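Long-range contacts in necrotic enteritis toxin B (Clostridium perfringens, PDB 4I0N), which is a pore-forming toxin with an alpha-hemolysin fold, which probably assembles into beta-barrel pores in the membranes of target cells: residues Lys21-Tyr26 and Ile46-Ser51; Pro152-Ile157 and Ile170-Thr175; Trp37-Ser42 and Asn272-Lys277. All coordinates share one frame; numbering follows the deposited sequence.

Contact 1 of 3, residues Lys21-Tyr26 and Ile46-Ser51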
ATOM      1  N   LYS A  21     -30.489  12.855  14.551  1.00 28.35           N
ATOM      2  CA  LYS A  21     -30.144  11.583  15.207  1.00 25.62           C
ATOM      3  C   LYS A  21     -28.718  11.660  15.728  1.00 23.24           C
ATOM      4  O   LYS A  21     -27.865  12.331  15.126  1.00 23.98           O
ATOM      5  CB  LYS A  21     -30.300  10.401  14.246  1.00 25.80           C
ATOM      6  CG  LYS A  21     -31.697  10.269  13.679  1.00 29.85           C
ATOM      7  CD  LYS A  21     -31.938   8.941  13.025  1.00 34.52           C
ATOM      8  CE  LYS A  21     -33.396   8.859  12.578  1.00 38.47           C
ATOM      9  NZ  LYS A  21     -33.954   7.512  12.868  1.00 41.09           N
ATOM     10  N   GLU A  22     -28.452  10.980  16.841  1.00 20.35           N
ATOM     11  CA  GLU A  22     -27.111  10.986  17.425  1.00 18.76           C
ATOM     12  C   GLU A  22     -26.549   9.579  17.696  1.00 16.62           C
ATOM     13  O   GLU A  22     -27.293   8.615  17.864  1.00 16.57           O
ATOM     14  CB  GLU A  22     -27.076  11.849  18.693  1.00 19.08           C
ATOM     15  CG  GLU A  22     -27.450  13.318  18.441  1.00 22.49           C
ATOM     16  CD  GLU A  22     -27.467  14.171  19.700  1.00 25.80           C
ATOM     17  OE1 GLU A  22     -28.025  13.725  20.729  1.00 25.65           O
ATOM     18  OE2 GLU A  22     -26.915  15.297  19.662  1.00 29.28           O
ATOM     19  N   ALA A  23     -25.225   9.477  17.677  1.00 15.69           N
ATOM     20  CA  ALA A  23     -24.511   8.259  18.051  1.00 14.52           C
ATOM     21  C   ALA A  23     -23.257   8.682  18.808  1.00 13.84           C
ATOM     22  O   ALA A  23     -23.009   9.870  18.974  1.00 15.04           O
ATOM     23  CB  ALA A  23     -24.151   7.449  16.807  1.00 14.01           C
ATOM     24  N   ILE A  24     -22.471   7.713  19.264  1.00 13.79           N
ATOM     25  CA  ILE A  24     -21.266   8.007  20.040  1.00 13.74           C
ATOM     26  C   ILE A  24     -20.088   7.402  19.289  1.00 13.73           C
ATOM     27  O   ILE A  24     -20.163   6.253  18.858  1.00 14.40           O
ATOM     28  CB  ILE A  24     -21.329   7.370  21.448  1.00 13.95           C
ATOM     29  CG1 ILE A  24     -22.614   7.798  22.177  1.00 16.15           C
ATOM     30  CG2 ILE A  24     -20.065   7.743  22.262  1.00 14.64           C
ATOM     31  CD1 ILE A  24     -22.954   6.940  23.409  1.00 17.16           C
ATOM     32  N   LYS A  25     -19.018   8.173  19.138  1.00 13.55           N
ATOM     33  CA  LYS A  25     -17.814   7.661  18.513  1.00 14.24           C
ATOM     34  C   LYS A  25     -16.640   7.619  19.493  1.00 14.00           C
ATOM     35  O   LYS A  25     -16.566   8.421  20.423  1.00 14.58           O
ATOM     36  CB  LYS A  25     -17.443   8.463  17.255  1.00 15.80           C
ATOM     37  CG  LYS A  25     -16.973   9.878  17.513  1.00 19.61           C
ATOM     38  CD  LYS A  25     -16.278  10.488  16.286  1.00 24.44           C
ATOM     39  CE  LYS A  25     -16.109  11.998  16.490  1.00 29.66           C
ATOM     40  NZ  LYS A  25     -15.400  12.709  15.373  1.00 33.42           N
ATOM     41  N   TYR A  26     -15.721   6.693  19.235  1.00 13.44           N
ATOM     42  CA  TYR A  26     -14.521   6.484  20.056  1.00 13.77           C
ATOM     43  C   TYR A  26     -13.369   6.300  19.095  1.00 13.44           C
ATOM     44  O   TYR A  26     -13.538   5.640  18.070  1.00 13.65           O
ATOM     45  CB  TYR A  26     -14.632   5.189  20.869  1.00 13.36           C
ATOM     46  CG  TYR A  26     -15.808   5.153  21.793  1.00 13.75           C
ATOM     47  CD1 TYR A  26     -15.680   5.539  23.127  1.00 14.67           C
ATOM     48  CD2 TYR A  26     -17.065   4.756  21.331  1.00 15.24           C
ATOM     49  CE1 TYR A  26     -16.782   5.507  23.988  1.00 17.29           C
ATOM     50  CE2 TYR A  26     -18.170   4.735  22.187  1.00 16.25           C
ATOM     51  CZ  TYR A  26     -18.008   5.109  23.506  1.00 15.81           C
ATOM     52  OH  TYR A  26     -19.080   5.082  24.360  1.00 18.01           O
ATOM     53  N   ILE A  46     -18.022   3.275  16.186  1.00 13.12           N
ATOM     54  CA  ILE A  46     -19.298   3.959  16.373  1.00 14.92           C
ATOM     55  C   ILE A  46     -20.228   3.029  17.126  1.00 15.14           C
ATOM     56  O   ILE A  46     -20.367   1.861  16.765  1.00 15.51           O
ATOM     57  CB  ILE A  46     -19.970   4.379  15.029  1.00 15.22           C
ATOM     58  CG1 ILE A  46     -19.043   5.267  14.191  1.00 16.70           C
ATOM     59  CG2 ILE A  46     -21.275   5.118  15.278  1.00 16.63           C
ATOM     60  CD1 ILE A  46     -18.497   4.557  12.994  1.00 20.50           C
ATOM     61  N   GLU A  47     -20.821   3.551  18.193  1.00 15.22           N
ATOM     62  CA  GLU A  47     -21.880   2.868  18.920  1.00 15.70           C
ATOM     63  C   GLU A  47     -23.119   3.678  18.577  1.00 15.62           C
ATOM     64  O   GLU A  47     -23.333   4.775  19.125  1.00 15.82           O
ATOM     65  CB  GLU A  47     -21.629   2.872  20.436  1.00 15.24           C
ATOM     66  CG  GLU A  47     -20.382   2.107  20.875  1.00 17.75           C
ATOM     67  CD  GLU A  47     -20.490   0.592  20.687  1.00 20.66           C
ATOM     68  OE1 GLU A  47     -21.610   0.067  20.459  1.00 22.10           O
ATOM     69  OE2 GLU A  47     -19.446  -0.074  20.807  1.00 22.82           O
ATOM     70  N   ASP A  48     -23.902   3.124  17.652  1.00 15.37           N
ATOM     71  CA  ASP A  48     -25.035   3.794  17.035  1.00 15.12           C
ATOM     72  C   ASP A  48     -26.335   3.113  17.478  1.00 16.03           C
ATOM     73  O   ASP A  48     -26.586   1.964  17.107  1.00 16.73           O
ATOM     74  CB  ASP A  48     -24.860   3.722  15.507  1.00 15.25           C
ATOM     75  CG  ASP A  48     -25.880   4.549  14.738  1.00 14.72           C
ATOM     76  OD1 ASP A  48     -26.822   5.096  15.340  1.00 15.47           O
ATOM     77  OD2 ASP A  48     -25.720   4.660  13.488  1.00 17.49           O
ATOM     78  N   PRO A  49     -27.168   3.818  18.278  1.00 15.71           N
ATOM     79  CA  PRO A  49     -28.490   3.309  18.708  1.00 16.69           C
ATOM     80  C   PRO A  49     -29.489   3.170  17.561  1.00 17.83           C
ATOM     81  O   PRO A  49     -30.583   2.622  17.759  1.00 18.84           O
ATOM     82  CB  PRO A  49     -29.002   4.387  19.685  1.00 17.12           C
ATOM     83  CG  PRO A  49     -27.871   5.360  19.887  1.00 16.97           C
ATOM     84  CD  PRO A  49     -26.923   5.194  18.733  1.00 15.33           C
ATOM     85  N   HIS A  50     -29.120   3.692  16.390  1.00 17.68           N
ATOM     86  CA  HIS A  50     -29.989   3.713  15.206  1.00 18.60           C
ATOM     87  C   HIS A  50     -29.573   2.685  14.148  1.00 18.78           C
ATOM     88  O   HIS A  50     -30.170   2.607  13.082  1.00 19.16           O
ATOM     89  CB  HIS A  50     -29.989   5.128  14.622  1.00 18.84           C
ATOM     90  CG  HIS A  50     -30.309   6.179  15.642  1.00 20.36           C
ATOM     91  ND1 HIS A  50     -31.581   6.369  16.135  1.00 21.25           N
ATOM     92  CD2 HIS A  50     -29.513   7.050  16.311  1.00 20.64           C
ATOM     93  CE1 HIS A  50     -31.564   7.330  17.042  1.00 21.07           C
ATOM     94  NE2 HIS A  50     -30.321   7.757  17.172  1.00 20.35           N
ATOM     95  N   SER A  51     -28.560   1.891  14.468  1.00 18.08           N
ATOM     96  CA  SER A  51     -28.130   0.796  13.594  1.00 19.26           C
ATOM     97  C   SER A  51     -28.269  -0.551  14.302  1.00 19.95           C
ATOM     98  O   SER A  51     -28.112  -0.629  15.511  1.00 19.78           O
ATOM     99  CB  SER A  51     -26.685   1.016  13.158  1.00 18.16           C
ATOM    100  OG  SER A  51     -26.219  -0.084  12.390  1.00 22.05           O
TER
HETATM  101  O   HOH W   1     -30.608   9.963  18.610  1.00  9.43           O
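The imidazole of His50 carries the beta-methylene of Lys21 over one face, CB of Lys21 standing 4.1 Å from the ring centroid and 20° off its normal, a CH-pi contact displaced toward the rim. In the plane of that ring, at its edge, lie the carbonyl O of Glu22, 3.1 Å from CD2 of His50, and a water. This water is 2.6 Å from NE2 of His50 and accepts from the backbone N of Glu22, tying the ring edge to strand 21-34. CG of His50 is anti to its carbonyl carbon (chi1 -52°), which carries the ring back toward Lys21 and Glu22. The second ring, that of Tyr26, meets CG of Glu47 obliquely through CE2, and it also stacks with His283, whose NE2 is hydrogen-bonded to OE2 of Glu47. Strands 21-34 and 37-47 form a beta hairpin, strand 21-34 lying between 37-47 and the outermost strand, 14-18. Ile24 and Glu47 are a hydrogen-bonded pair: N of Glu47 reaches O of Ile24 at 2.9 Å, and N of Ile24 reaches O of Glu47 at 3.1 Å. Past this pair the second strand gives way to a type I turn from Asp48 to Ser51. OD1 of Asp48 accepts from N of His50 at 2.9 Å, an Asx turn in which the donor lies above the carboxylate plane, while OD2 of Asp48 is held by Tyr120 and Gly123. Ala23 points toward the second segment, its CB 4.0 Å from CG2 of Ile46 and 4.1 Å from CD of Pro49.

Contact 2 of 3, residues Pro152-Ile157 and Ile170-Thr175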
ATOM      1  N   PRO A 152       3.921   8.434  -7.969  1.00 10.74           N
ATOM      2  CA  PRO A 152       4.499   8.791  -9.293  1.00 11.44           C
ATOM      3  C   PRO A 152       5.080   7.579 -10.027  1.00 11.24           C
ATOM      4  O   PRO A 152       5.828   6.795  -9.430  1.00 12.03           O
ATOM      5  CB  PRO A 152       5.607   9.796  -8.955  1.00 11.53           C
ATOM      6  CG  PRO A 152       5.895   9.549  -7.474  1.00 11.93           C
ATOM      7  CD  PRO A 152       4.548   9.209  -6.884  1.00 11.37           C
ATOM      8  N   ASP A 153       4.687   7.439 -11.296  1.00 11.41           N
ATOM      9  CA  ASP A 153       5.108   6.340 -12.201  1.00 10.74           C
ATOM     10  C   ASP A 153       4.480   4.977 -11.937  1.00 10.14           C
ATOM     11  O   ASP A 153       4.834   4.013 -12.633  1.00 10.35           O
ATOM     12  CB  ASP A 153       6.641   6.165 -12.232  1.00 11.14           C
ATOM     13  CG  ASP A 153       7.372   7.392 -12.766  1.00 14.19           C
ATOM     14  OD1 ASP A 153       6.743   8.307 -13.353  1.00 13.89           O
ATOM     15  OD2 ASP A 153       8.601   7.419 -12.602  1.00 18.03           O
ATOM     16  N   PHE A 154       3.565   4.899 -10.956  1.00  8.48           N
ATOM     17  CA  PHE A 154       2.898   3.663 -10.571  1.00  8.92           C
ATOM     18  C   PHE A 154       1.392   3.841 -10.693  1.00  9.49           C
ATOM     19  O   PHE A 154       0.914   4.983 -10.886  1.00 11.22           O
ATOM     20  CB  PHE A 154       3.243   3.269  -9.116  1.00  7.16           C
ATOM     21  CG  PHE A 154       4.616   2.687  -8.934  1.00  7.04           C
ATOM     22  CD1 PHE A 154       4.763   1.365  -8.496  1.00  7.12           C
ATOM     23  CD2 PHE A 154       5.761   3.480  -9.116  1.00  6.72           C
ATOM     24  CE1 PHE A 154       6.067   0.815  -8.275  1.00  7.37           C
ATOM     25  CE2 PHE A 154       7.055   2.967  -8.906  1.00  7.50           C
ATOM     26  CZ  PHE A 154       7.209   1.621  -8.484  1.00  7.39           C
ATOM     27  N   ARG A 155       0.653   2.732 -10.615  1.00  9.84           N
ATOM     28  CA  ARG A 155      -0.812   2.773 -10.505  1.00 10.12           C
ATOM     29  C   ARG A 155      -1.261   1.888  -9.360  1.00  9.92           C
ATOM     30  O   ARG A 155      -0.514   0.993  -8.941  1.00  9.95           O
ATOM     31  CB  ARG A 155      -1.471   2.294 -11.809  1.00 11.65           C
ATOM     32  CG  ARG A 155      -1.057   0.899 -12.223  1.00 12.29           C
ATOM     33  CD  ARG A 155      -2.000   0.318 -13.304  1.00 19.08           C
ATOM     34  NE  ARG A 155      -2.245   1.260 -14.385  1.00 23.79           N
ATOM     35  CZ  ARG A 155      -1.650   1.222 -15.580  1.00 28.68           C
ATOM     36  NH1 ARG A 155      -0.757   0.268 -15.867  1.00 28.75           N
ATOM     37  NH2 ARG A 155      -1.943   2.148 -16.497  1.00 29.53           N
ATOM     38  N   THR A 156      -2.462   2.145  -8.850  1.00  9.48           N
ATOM     39  CA  THR A 156      -3.040   1.341  -7.783  1.00  8.98           C
ATOM     40  C   THR A 156      -4.163   0.491  -8.376  1.00  9.37           C
ATOM     41  O   THR A 156      -5.047   1.015  -9.066  1.00  9.39           O
ATOM     42  CB  THR A 156      -3.642   2.226  -6.691  1.00  8.65           C
ATOM     43  OG1 THR A 156      -2.580   2.946  -6.062  1.00  9.69           O
ATOM     44  CG2 THR A 156      -4.393   1.365  -5.640  1.00  9.47           C
ATOM     45  N   ILE A 157      -4.096  -0.816  -8.133  1.00  8.86           N
ATOM     46  CA  ILE A 157      -5.131  -1.744  -8.606  1.00  9.49           C
ATOM     47  C   ILE A 157      -5.697  -2.412  -7.365  1.00 10.51           C
ATOM     48  O   ILE A 157      -4.970  -3.120  -6.659  1.00  9.31           O
ATOM     49  CB  ILE A 157      -4.538  -2.817  -9.555  1.00  9.94           C
ATOM     50  CG1 ILE A 157      -3.836  -2.130 -10.750  1.00 11.57           C
ATOM     51  CG2 ILE A 157      -5.626  -3.827  -9.999  1.00 11.24           C
ATOM     52  CD1 ILE A 157      -2.798  -2.999 -11.448  1.00 16.09           C
ATOM     53  N   ILE A 170       0.241  -1.790  -5.986  1.00  9.29           N
ATOM     54  CA  ILE A 170       0.727  -0.512  -6.480  1.00  9.80           C
ATOM     55  C   ILE A 170       1.877  -0.897  -7.403  1.00  9.50           C
ATOM     56  O   ILE A 170       2.968  -1.295  -6.952  1.00  9.63           O
ATOM     57  CB  ILE A 170       1.113   0.460  -5.340  1.00 10.46           C
ATOM     58  CG1 ILE A 170      -0.152   0.932  -4.600  1.00 12.01           C
ATOM     59  CG2 ILE A 170       1.907   1.675  -5.887  1.00 10.98           C
ATOM     60  CD1 ILE A 170      -0.711  -0.075  -3.621  1.00 13.78           C
ATOM     61  N   LYS A 171       1.598  -0.817  -8.703  1.00  8.43           N
ATOM     62  CA  LYS A 171       2.426  -1.480  -9.701  1.00  8.81           C
ATOM     63  C   LYS A 171       3.038  -0.459 -10.649  1.00  8.21           C
ATOM     64  O   LYS A 171       2.389   0.480 -11.080  1.00  8.29           O
ATOM     65  CB  LYS A 171       1.587  -2.493 -10.508  1.00  9.24           C
ATOM     66  CG  LYS A 171       2.388  -3.319 -11.505  1.00 10.54           C
ATOM     67  CD  LYS A 171       1.446  -4.371 -12.179  1.00 14.71           C
ATOM     68  CE  LYS A 171       2.163  -5.189 -13.273  1.00 14.95           C
ATOM     69  NZ  LYS A 171       3.264  -6.082 -12.744  1.00 16.21           N
ATOM     70  N   PHE A 172       4.291  -0.682 -11.000  1.00  8.18           N
ATOM     71  CA  PHE A 172       5.011   0.237 -11.850  1.00  8.35           C
ATOM     72  C   PHE A 172       4.342   0.291 -13.222  1.00  8.55           C
ATOM     73  O   PHE A 172       3.899  -0.749 -13.765  1.00  9.62           O
ATOM     74  CB  PHE A 172       6.457  -0.246 -11.989  1.00  8.41           C
ATOM     75  CG  PHE A 172       7.291   0.633 -12.876  1.00  9.58           C
ATOM     76  CD1 PHE A 172       7.736   1.869 -12.423  1.00 10.43           C
ATOM     77  CD2 PHE A 172       7.631   0.208 -14.169  1.00 11.22           C
ATOM     78  CE1 PHE A 172       8.513   2.695 -13.256  1.00 12.99           C
ATOM     79  CE2 PHE A 172       8.395   1.017 -15.002  1.00 10.09           C
ATOM     80  CZ  PHE A 172       8.843   2.266 -14.535  1.00 11.86           C
ATOM     81  N   VAL A 173       4.271   1.492 -13.781  1.00  7.83           N
ATOM     82  CA  VAL A 173       3.693   1.695 -15.100  1.00  9.30           C
ATOM     83  C   VAL A 173       4.804   1.971 -16.113  1.00  9.20           C
ATOM     84  O   VAL A 173       5.058   1.147 -16.987  1.00  9.84           O
ATOM     85  CB  VAL A 173       2.665   2.872 -15.113  1.00  9.01           C
ATOM     86  CG1 VAL A 173       2.170   3.131 -16.533  1.00 10.47           C
ATOM     87  CG2 VAL A 173       1.464   2.552 -14.190  1.00  9.50           C
ATOM     88  N   GLU A 174       5.452   3.136 -16.006  1.00 10.42           N
ATOM     89  CA  GLU A 174       6.498   3.552 -16.960  1.00 11.79           C
ATOM     90  C   GLU A 174       7.274   4.723 -16.377  1.00 12.68           C
ATOM     91  O   GLU A 174       6.759   5.465 -15.526  1.00 12.88           O
ATOM     92  CB  GLU A 174       5.883   3.981 -18.325  1.00 12.56           C
ATOM     93  CG  GLU A 174       4.989   5.224 -18.229  1.00 16.62           C
ATOM     94  CD  GLU A 174       4.449   5.716 -19.563  1.00 23.13           C
ATOM     95  OE1 GLU A 174       4.713   5.081 -20.605  1.00 22.09           O
ATOM     96  OE2 GLU A 174       3.754   6.760 -19.559  1.00 26.87           O
ATOM     97  N   THR A 175       8.502   4.918 -16.850  1.00 12.62           N
ATOM     98  CA  THR A 175       9.240   6.122 -16.469  1.00 13.27           C
ATOM     99  C   THR A 175       8.688   7.326 -17.243  1.00 13.84           C
ATOM    100  O   THR A 175       7.903   7.174 -18.180  1.00 13.80           O
ATOM    101  CB  THR A 175      10.735   5.961 -16.731  1.00 12.86           C
ATOM    102  OG1 THR A 175      10.955   5.915 -18.136  1.00 12.76           O
ATOM    103  CG2 THR A 175      11.278   4.682 -16.085  1.00 12.90           C
TER
HETATM  104  O   HOH W   2       5.301   7.845 -15.657  1.00 20.90           O
HETATM  105  O   HOH W   3       1.105  -1.427 -14.159  1.00 18.04           O
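The carbonyl O of Asp153 accepts from N of Val173 at 2.8 Å, in the carbonyl plane and with an N-H...O angle of 162°. Two further backbone hydrogen bonds join Arg155 and Lys171 in both directions, the marks of an antiparallel hydrogen-bonded pair. Phe154 and Phe172 form the next, non-hydrogen-bonded pair, with CA atoms 4.2 Å apart; their CB atoms diverge, yet the rings come together in a T-shaped stack, planes at 80°, the edge of Phe172 directed at the face of Phe154. CA of Phe172 also sits over that face, 3.8 Å from the centroid. With CG of Phe172 opposite its own backbone N (chi1 179°), its CD1 comes 3.7 Å from CE2 of Phe154. CG2 of Val173 lies over one face of the Arg155 guanidinium, 3.6 Å from NH1 of Arg155; a water links that NH1 to O of Phe172, and NE of Arg155 forms a salt bridge with Asp110. A second water joins OD1 of Asp153 to O of Glu174. Strands 154-162 and 165-172 are thus paired as a beta hairpin, flanked by strands 108-109 and 76-92, with helix 214-217 packing through Leu215 on Phe154 and Ile170.

Contact 3 of 3, residues Trp37-Ser42 and Asn272-Lys277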
ATOM      1  N   TRP A  37       9.856  -0.918   7.823  1.00 11.26           N
ATOM      2  CA  TRP A  37       8.499  -1.136   7.358  1.00  9.58           C
ATOM      3  C   TRP A  37       7.576  -0.770   8.504  1.00  9.60           C
ATOM      4  O   TRP A  37       7.779  -1.231   9.618  1.00  8.80           O
ATOM      5  CB  TRP A  37       8.283  -2.615   7.000  1.00  9.09           C
ATOM      6  CG  TRP A  37       9.174  -3.110   5.893  1.00  8.99           C
ATOM      7  CD1 TRP A  37      10.536  -2.959   5.783  1.00  8.84           C
ATOM      8  CD2 TRP A  37       8.762  -3.874   4.758  1.00  9.59           C
ATOM      9  NE1 TRP A  37      10.994  -3.573   4.642  1.00  8.51           N
ATOM     10  CE2 TRP A  37       9.925  -4.146   3.992  1.00 11.16           C
ATOM     11  CE3 TRP A  37       7.529  -4.364   4.320  1.00  9.58           C
ATOM     12  CZ2 TRP A  37       9.883  -4.888   2.805  1.00 10.60           C
ATOM     13  CZ3 TRP A  37       7.482  -5.117   3.141  1.00  9.13           C
ATOM     14  CH2 TRP A  37       8.660  -5.364   2.395  1.00  8.86           C
ATOM     15  N   LYS A  38       6.568   0.056   8.221  1.00  9.05           N
ATOM     16  CA  LYS A  38       5.742   0.650   9.282  1.00  9.08           C
ATOM     17  C   LYS A  38       4.258   0.471   9.011  1.00  9.03           C
ATOM     18  O   LYS A  38       3.814   0.614   7.880  1.00  9.40           O
ATOM     19  CB  LYS A  38       6.029   2.149   9.376  1.00  9.67           C
ATOM     20  CG  LYS A  38       7.477   2.476   9.629  1.00 14.19           C
ATOM     21  CD  LYS A  38       7.707   3.996   9.653  1.00 21.25           C
ATOM     22  CE  LYS A  38       9.204   4.321   9.765  1.00 25.24           C
ATOM     23  NZ  LYS A  38       9.930   3.849   8.539  1.00 27.02           N
ATOM     24  N   ALA A  39       3.489   0.178  10.053  1.00  8.32           N
ATOM     25  CA  ALA A  39       2.027   0.127   9.949  1.00  8.78           C
ATOM     26  C   ALA A  39       1.423   0.831  11.135  1.00  9.44           C
ATOM     27  O   ALA A  39       1.676   0.438  12.300  1.00  9.48           O
ATOM     28  CB  ALA A  39       1.539  -1.295   9.911  1.00  9.69           C
ATOM     29  N   THR A  40       0.602   1.846  10.837  1.00  8.87           N
ATOM     30  CA  THR A  40      -0.203   2.504  11.858  1.00  9.15           C
ATOM     31  C   THR A  40      -1.652   2.251  11.511  1.00  8.69           C
ATOM     32  O   THR A  40      -2.093   2.593  10.408  1.00  8.11           O
ATOM     33  CB  THR A  40       0.062   4.022  11.889  1.00  9.92           C
ATOM     34  OG1 THR A  40       1.413   4.256  12.318  1.00 11.09           O
ATOM     35  CG2 THR A  40      -0.900   4.731  12.876  1.00 10.06           C
ATOM     36  N   LEU A  41      -2.380   1.644  12.442  1.00  8.75           N
ATOM     37  CA  LEU A  41      -3.804   1.344  12.231  1.00  9.09           C
ATOM     38  C   LEU A  41      -4.613   2.171  13.219  1.00  9.70           C
ATOM     39  O   LEU A  41      -4.451   2.029  14.443  1.00  9.44           O
ATOM     40  CB  LEU A  41      -4.094  -0.159  12.412  1.00  9.25           C
ATOM     41  CG  LEU A  41      -5.498  -0.605  11.986  1.00 10.61           C
ATOM     42  CD1 LEU A  41      -5.715  -0.413  10.477  1.00  9.64           C
ATOM     43  CD2 LEU A  41      -5.715  -2.055  12.356  1.00 10.62           C
ATOM     44  N   SER A  42      -5.454   3.059  12.689  1.00 10.82           N
ATOM     45  CA  SER A  42      -6.263   3.949  13.522  1.00 11.75           C
ATOM     46  C   SER A  42      -7.713   3.611  13.298  1.00 12.65           C
ATOM     47  O   SER A  42      -8.111   3.235  12.189  1.00 12.56           O
ATOM     48  CB  SER A  42      -6.035   5.427  13.172  1.00 12.86           C
ATOM     49  OG  SER A  42      -4.654   5.716  13.285  1.00 16.71           O
ATOM     50  N   ASN A 272       6.567  -8.511   5.124  1.00 10.32           N
ATOM     51  CA  ASN A 272       6.430  -8.288   6.568  1.00 10.80           C
ATOM     52  C   ASN A 272       4.967  -8.132   6.889  1.00 10.36           C
ATOM     53  O   ASN A 272       4.248  -7.530   6.112  1.00 11.20           O
ATOM     54  CB  ASN A 272       7.193  -7.020   6.990  1.00 10.83           C
ATOM     55  CG  ASN A 272       8.710  -7.213   6.937  1.00 13.80           C
ATOM     56  OD1 ASN A 272       9.388  -6.707   6.028  1.00 17.09           O
ATOM     57  ND2 ASN A 272       9.246  -7.977   7.888  1.00 11.81           N
ATOM     58  N   GLU A 273       4.524  -8.647   8.030  1.00  9.70           N
ATOM     59  CA  GLU A 273       3.128  -8.490   8.407  1.00 10.52           C
ATOM     60  C   GLU A 273       2.986  -7.997   9.856  1.00 10.85           C
ATOM     61  O   GLU A 273       3.898  -8.160  10.681  1.00  9.83           O
ATOM     62  CB  GLU A 273       2.338  -9.769   8.175  1.00 11.06           C
ATOM     63  CG  GLU A 273       2.811 -10.933   9.001  1.00 15.39           C
ATOM     64  CD  GLU A 273       1.851 -12.111   8.934  1.00 19.51           C
ATOM     65  OE1 GLU A 273       1.478 -12.510   7.822  1.00 19.53           O
ATOM     66  OE2 GLU A 273       1.475 -12.623  10.000  1.00 20.55           O
ATOM     67  N   PHE A 274       1.843  -7.369  10.132  1.00 10.79           N
ATOM     68  CA  PHE A 274       1.583  -6.775  11.442  1.00 10.99           C
ATOM     69  C   PHE A 274       0.142  -7.132  11.783  1.00 10.98           C
ATOM     70  O   PHE A 274      -0.756  -6.838  11.006  1.00 11.11           O
ATOM     71  CB  PHE A 274       1.799  -5.239  11.399  1.00 11.28           C
ATOM     72  CG  PHE A 274       3.180  -4.828  10.958  1.00  9.78           C
ATOM     73  CD1 PHE A 274       4.221  -4.729  11.870  1.00 11.53           C
ATOM     74  CD2 PHE A 274       3.439  -4.548   9.607  1.00 11.94           C
ATOM     75  CE1 PHE A 274       5.501  -4.352  11.455  1.00 11.87           C
ATOM     76  CE2 PHE A 274       4.719  -4.173   9.186  1.00 12.50           C
ATOM     77  CZ  PHE A 274       5.748  -4.078  10.108  1.00 10.63           C
ATOM     78  N   MET A 275      -0.066  -7.764  12.934  1.00 10.90           N
ATOM     79  CA  MET A 275      -1.403  -8.120  13.394  1.00 11.20           C
ATOM     80  C   MET A 275      -1.878  -7.150  14.500  1.00 10.65           C
ATOM     81  O   MET A 275      -1.135  -6.823  15.429  1.00 10.64           O
ATOM     82  CB  MET A 275      -1.411  -9.583  13.895  1.00 12.52           C
ATOM     83  CG  MET A 275      -2.772 -10.100  14.188  1.00 16.75           C
ATOM     84  N   PHE A 276      -3.134  -6.719  14.400  1.00 10.12           N
ATOM     85  CA  PHE A 276      -3.726  -5.799  15.372  1.00 10.09           C
ATOM     86  C   PHE A 276      -5.007  -6.411  15.904  1.00 10.65           C
ATOM     87  O   PHE A 276      -5.850  -6.874  15.136  1.00 11.58           O
ATOM     88  CB  PHE A 276      -4.061  -4.453  14.721  1.00 10.10           C
ATOM     89  CG  PHE A 276      -2.844  -3.685  14.224  1.00  9.18           C
ATOM     90  CD1 PHE A 276      -2.228  -2.722  15.028  1.00 10.50           C
ATOM     91  CD2 PHE A 276      -2.331  -3.928  12.942  1.00  8.56           C
ATOM     92  CE1 PHE A 276      -1.100  -2.005  14.581  1.00  9.34           C
ATOM     93  CE2 PHE A 276      -1.211  -3.230  12.482  1.00  8.42           C
ATOM     94  CZ  PHE A 276      -0.601  -2.258  13.291  1.00  8.85           C
ATOM     95  N   LYS A 277      -5.142  -6.452  17.218  1.00 10.89           N
ATOM     96  CA  LYS A 277      -6.432  -6.807  17.814  1.00 10.94           C
ATOM     97  C   LYS A 277      -7.383  -5.615  17.718  1.00 11.70           C
ATOM     98  O   LYS A 277      -7.041  -4.497  18.129  1.00 12.39           O
ATOM     99  CB  LYS A 277      -6.223  -7.199  19.285  1.00 11.55           C
ATOM    100  CG  LYS A 277      -7.497  -7.641  20.007  1.00 11.54           C
ATOM    101  CD  LYS A 277      -7.188  -8.109  21.424  1.00 13.93           C
ATOM    102  CE  LYS A 277      -8.501  -8.423  22.190  1.00 17.62           C
ATOM    103  NZ  LYS A 277      -8.257  -9.138  23.492  1.00 17.55           N
TER
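Strands 37-42 and 272-277 run nearly parallel, their axes 22° apart and 8.2 Å from one another at closest approach, a spacing set by side chains, with no backbone hydrogen bond between them. They belong to different sheets, which face each other as in a beta sandwich, and alternate residues Trp37, Ala39 and Leu41 point across to Asn272, Phe274 and Phe276. At one end OD1 of Asn272 stands over the centre of the indole face of Trp37, 3.2 Å from CD2 of Trp37; the amide is inclined at 68° to the ring and does not stack flat on it. At the other end CB of Leu41 lies 3.9 Å from the centroid of the Phe276 ring and only 2° off its normal, a CH-pi contact. CG of Leu41 is swung away from its backbone N, which brings CD2 of Leu41 within 3.8 Å of CB of Phe276. Between these ends the methyl of Ala39 touches both phenylalanines, approaching CD2 of Phe274 at 3.8 Å and CZ of Phe276 at 4.1 Å. Tyr287 meets the Phe276 ring, and Tyr243 of strand 236-255 packs on Trp37 and Ala39. Cohesion therefore rests mainly on dispersion and close aromatic-aliphatic fit, with O of Ala39 at the Phe276 ring edge, 3.7 Å from CZ of Phe276; the Asn272 oxygen over the electron-rich indole probably adds little attraction of its own.

Overall arrangement
Contacts 1 and 3 share strand 37-47: contact 1 takes its far end and contact 3 its beginning, their centres 27 Å apart, so the strand pairs within its sheet at one point and packs against another sheet at the other. Contact 2 lies in the sheet that also supplies segment 272-277, yet its centre is 24 Å from that of contact 3 and 39 Å from that of contact 1, across the chain's centre in both cases. The side chain of Phe276 lies about 4 Å from that of Asp30, a residue seen to bind magnesium in this protein although no ion is bound to it in this chain. In contact 2 the Glu174 side chain is about 4 Å from a bound magnesium ion.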